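Local coordinates for protein ofchtiv-allosamidin (Ostrinia furnacalis, PDB 6JMB) that probably hydrolyses chitin as a group IV insect chitinase of glycosyl hydrolase family 18, and binds the inhibitor allosamidin, at residues 207-213 with 303-309. Residues are numbered along the deposited sequence; the frame is centred on the assembly and turned at random.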
ATOM      1  N   ALA A 207      10.985   1.296  -3.507  1.00  8.85           N
ATOM      2  CA  ALA A 207      10.268   2.482  -3.956  1.00  8.67           C
ATOM      3  C   ALA A 207      11.239   3.581  -4.367  1.00  9.42           C
ATOM      4  O   ALA A 207      11.238   4.667  -3.775  1.00 10.24           O
ATOM      5  CB  ALA A 207       9.333   2.972  -2.846  1.00 10.44           C
ATOM      6  N   PRO A 208      12.062   3.360  -5.388  1.00  9.56           N
ATOM      7  CA  PRO A 208      12.939   4.440  -5.856  1.00  9.96           C
ATOM      8  C   PRO A 208      12.102   5.559  -6.457  1.00  9.65           C
ATOM      9  O   PRO A 208      11.123   5.310  -7.161  1.00  9.86           O
ATOM     10  CB  PRO A 208      13.786   3.755  -6.932  1.00  9.56           C
ATOM     11  CG  PRO A 208      12.879   2.695  -7.491  1.00  9.97           C
ATOM     12  CD  PRO A 208      12.002   2.233  -6.343  1.00 10.08           C
ATOM     13  N   LEU A 209      12.494   6.803  -6.172  1.00  9.90           N
ATOM     14  CA  LEU A 209      11.770   7.941  -6.727  1.00 10.93           C
ATOM     15  C   LEU A 209      12.084   8.120  -8.208  1.00 11.32           C
ATOM     16  O   LEU A 209      11.179   8.336  -9.023  1.00 12.77           O
ATOM     17  CB  LEU A 209      12.130   9.202  -5.941  1.00 14.19           C
ATOM     18  CG  LEU A 209      11.225  10.428  -6.013  1.00 19.34           C
ATOM     19  CD1 LEU A 209       9.763  10.039  -5.863  1.00 19.05           C
ATOM     20  CD2 LEU A 209      11.635  11.402  -4.913  1.00 16.91           C
ATOM     21  N   PHE A 210      13.357   8.017  -8.573  1.00 11.10           N
ATOM     22  CA  PHE A 210      13.810   8.239  -9.942  1.00 10.91           C
ATOM     23  C   PHE A 210      14.660   7.039 -10.351  1.00 12.55           C
ATOM     24  O   PHE A 210      14.631   5.978  -9.717  1.00 12.08           O
ATOM     25  CB  PHE A 210      14.596   9.556 -10.033  1.00 11.67           C
ATOM     26  CG  PHE A 210      13.854  10.749  -9.509  1.00 11.83           C
ATOM     27  CD1 PHE A 210      12.767  11.264 -10.201  1.00 13.05           C
ATOM     28  CD2 PHE A 210      14.254  11.370  -8.335  1.00 13.03           C
ATOM     29  CE1 PHE A 210      12.084  12.372  -9.722  1.00 14.04           C
ATOM     30  CE2 PHE A 210      13.581  12.484  -7.854  1.00 14.68           C
ATOM     31  CZ  PHE A 210      12.492  12.984  -8.546  1.00 13.89           C
ATOM     32  N   ILE A 211      15.448   7.204 -11.418  1.00 12.74           N
ATOM     33  CA  ILE A 211      16.416   6.198 -11.852  1.00 11.79           C
ATOM     34  C   ILE A 211      17.293   5.775 -10.676  1.00 10.81           C
ATOM     35  O   ILE A 211      17.576   6.578  -9.780  1.00 11.87           O
ATOM     36  CB  ILE A 211      17.253   6.720 -13.038  1.00 13.17           C
ATOM     37  CG1 ILE A 211      18.035   5.589 -13.705  1.00 14.02           C
ATOM     38  CG2 ILE A 211      18.199   7.843 -12.593  1.00 15.31           C
ATOM     39  CD1 ILE A 211      18.587   5.985 -15.076  1.00 15.59           C
ATOM     40  N   SER A 212      17.703   4.509 -10.660  1.00 11.11           N
ATOM     41  CA  SER A 212      18.524   3.932  -9.606  1.00 12.53           C
ATOM     42  C   SER A 212      19.938   3.664 -10.107  1.00 11.97           C
ATOM     43  O   SER A 212      20.182   3.522 -11.310  1.00 13.46           O
ATOM     44  CB  SER A 212      17.929   2.607  -9.118  1.00 13.13           C
ATOM     45  OG  SER A 212      16.613   2.794  -8.614  1.00 13.32           O
ATOM     46  N   GLU A 213      20.872   3.579  -9.157  1.00 11.52           N
ATOM     47  CA  GLU A 213      22.229   3.154  -9.478  1.00 12.16           C
ATOM     48  C   GLU A 213      22.191   1.824 -10.219  1.00 13.73           C
ATOM     49  O   GLU A 213      21.454   0.906  -9.845  1.00 12.84           O
ATOM     50  CB  GLU A 213      23.045   2.988  -8.191  1.00 12.91           C
ATOM     51  CG  GLU A 213      23.439   4.298  -7.530  1.00 13.24           C
ATOM     52  CD  GLU A 213      24.079   4.106  -6.164  1.00 14.92           C
ATOM     53  OE1 GLU A 213      24.441   2.965  -5.816  1.00 18.42           O
ATOM     54  OE2 GLU A 213      24.227   5.100  -5.426  1.00 14.89           O
ATOM     55  N   THR A 303      23.106   5.914   0.773  1.00 12.91           N
ATOM     56  CA  THR A 303      22.027   6.579   0.067  1.00 12.53           C
ATOM     57  C   THR A 303      22.279   6.425  -1.425  1.00 14.29           C
ATOM     58  O   THR A 303      23.378   6.718  -1.908  1.00 16.12           O
ATOM     59  CB  THR A 303      21.998   8.065   0.422  1.00 15.83           C
ATOM     60  OG1 THR A 303      21.619   8.219   1.794  1.00 21.74           O
ATOM     61  CG2 THR A 303      21.007   8.811  -0.467  1.00 18.33           C
ATOM     62  N   ASP A 304      21.277   5.936  -2.147  1.00 11.12           N
ATOM     63  CA  ASP A 304      21.300   6.017  -3.600  1.00 11.34           C
ATOM     64  C   ASP A 304      20.845   7.427  -3.951  1.00 11.43           C
ATOM     65  O   ASP A 304      19.664   7.761  -3.799  1.00 11.00           O
ATOM     66  CB  ASP A 304      20.365   4.970  -4.200  1.00 11.00           C
ATOM     67  CG  ASP A 304      20.408   4.941  -5.722  1.00 11.70           C
ATOM     68  OD1 ASP A 304      20.621   5.998  -6.348  1.00 10.99           O
ATOM     69  OD2 ASP A 304      20.200   3.853  -6.302  1.00 11.36           O
ATOM     70  N   ASN A 305      21.790   8.275  -4.370  1.00 10.48           N
ATOM     71  CA  ASN A 305      21.485   9.678  -4.619  1.00 11.68           C
ATOM     72  C   ASN A 305      20.891   9.920  -5.997  1.00 11.28           C
ATOM     73  O   ASN A 305      20.609  11.071  -6.342  1.00 13.35           O
ATOM     74  CB  ASN A 305      22.727  10.552  -4.404  1.00 12.05           C
ATOM     75  CG  ASN A 305      22.381  11.962  -3.982  1.00 13.83           C
ATOM     76  OD1 ASN A 305      21.257  12.246  -3.559  1.00 14.61           O
ATOM     77  ND2 ASN A 305      23.353  12.864  -4.099  1.00 12.20           N
ATOM     78  N   LEU A 306      20.704   8.868  -6.791  1.00 10.97           N
ATOM     79  CA  LEU A 306      19.878   8.970  -7.983  1.00 10.95           C
ATOM     80  C   LEU A 306      18.417   8.697  -7.641  1.00 10.89           C
ATOM     81  O   LEU A 306      17.526   9.474  -8.010  1.00 12.58           O
ATOM     82  CB  LEU A 306      20.376   7.982  -9.043  1.00 12.46           C
ATOM     83  CG  LEU A 306      21.821   8.163  -9.513  1.00 11.58           C
ATOM     84  CD1 LEU A 306      22.211   7.066 -10.491  1.00 14.51           C
ATOM     85  CD2 LEU A 306      21.988   9.529 -10.150  1.00 14.67           C
ATOM     86  N   ALA A 307      18.168   7.617  -6.894  1.00 10.44           N
ATOM     87  CA  ALA A 307      16.817   7.177  -6.566  1.00 10.26           C
ATOM     88  C   ALA A 307      16.250   7.843  -5.319  1.00 10.92           C
ATOM     89  O   ALA A 307      15.034   7.772  -5.094  1.00 12.04           O
ATOM     90  CB  ALA A 307      16.794   5.657  -6.385  1.00 11.29           C
ATOM     91  N   LYS A 308      17.098   8.475  -4.505  1.00 10.21           N
ATOM     92  CA  LYS A 308      16.686   9.201  -3.294  1.00 10.60           C
ATOM     93  C   LYS A 308      16.165   8.264  -2.203  1.00 10.84           C
ATOM     94  O   LYS A 308      15.223   8.596  -1.481  1.00 11.32           O
ATOM     95  CB  LYS A 308      15.695  10.339  -3.573  1.00 12.31           C
ATOM     96  CG  LYS A 308      16.010  11.161  -4.818  1.00 12.06           C
ATOM     97  CD  LYS A 308      17.367  11.834  -4.720  1.00 13.31           C
ATOM     98  CE  LYS A 308      17.659  12.594  -6.001  1.00 14.87           C
ATOM     99  NZ  LYS A 308      18.999  13.254  -5.949  1.00 16.20           N
ATOM    100  N   VAL A 309      16.786   7.094  -2.072  1.00 10.16           N
ATOM    101  CA  VAL A 309      16.380   6.110  -1.062  1.00 10.42           C
ATOM    102  C   VAL A 309      17.614   5.455  -0.477  1.00 11.46           C
ATOM    103  O   VAL A 309      18.661   5.346  -1.127  1.00 11.70           O
ATOM    104  CB  VAL A 309      15.464   5.017  -1.654  1.00  9.70           C
ATOM    105  CG1 VAL A 309      14.087   5.582  -1.969  1.00 10.75           C
ATOM    106  CG2 VAL A 309      16.103   4.384  -2.881  1.00 11.30           C
TER
HETATM  107  O   HOH W   1      24.868   4.625  -2.953  1.00 18.71           O
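Residues 207-213, irregular backbone between strand 187-190 and helix 226-235, run past the turn of 303-309 that joins antiparallel strands 300-304 and 309-314, with the CA atoms of Phe210 and Ala307 4.6 Å apart. One backbone hydrogen bond crosses here, from Leu209 N to Ala307 O (2.9 Å). The turn closes with a G1 beta bulge, in which Lys308 and Val309 both face Asp304. In the family 18 TIM barrel, the loop after the sixth barrel strand (187-190) thus meets a hairpin inserted between the seventh and eighth (243-256 and 341-345), consistent with the insertion domain of many such chitinases; the Ala207 side chain is about 11 Å from the allosamizoline.

One oxygen of the Asp304 carboxylate serves residues 207-213, the other its own turn. Its CG stands anti to the backbone N (chi1 -176°), which directs the group at residues 207-213: OD2 uses its syn lone pair to accept from Glu213 N at 2.9 Å, nearly straight at 168°, and is also hydrogen-bonded to His205 NE2. OD1 accepts from Leu306 N almost along the C-O axis, an Asx turn, and from Ala307 N, 3.0 Å away and above the carboxylate plane. Glu213 approaches from the opposite direction, its CG 3.5 Å from Asp304 OD2; its own OE2 lies 3.8 Å from Asp304 OD1 and accepts from a water that also donates to Thr303 O.

Apolar contact is sparse: Pro208 CB meets Ala307 CB at 3.6 Å, and Ile211 CG2 lies beside Leu306 CB. The Phe210 ring presents its edge to Leu306 O and to CG of Lys308.

Three backbone N-H donors, with His205 as a further partner, probably favour ionised Asp304 despite nearby Glu213, so one carboxylate both shapes the turn and ties it to residues 207-213.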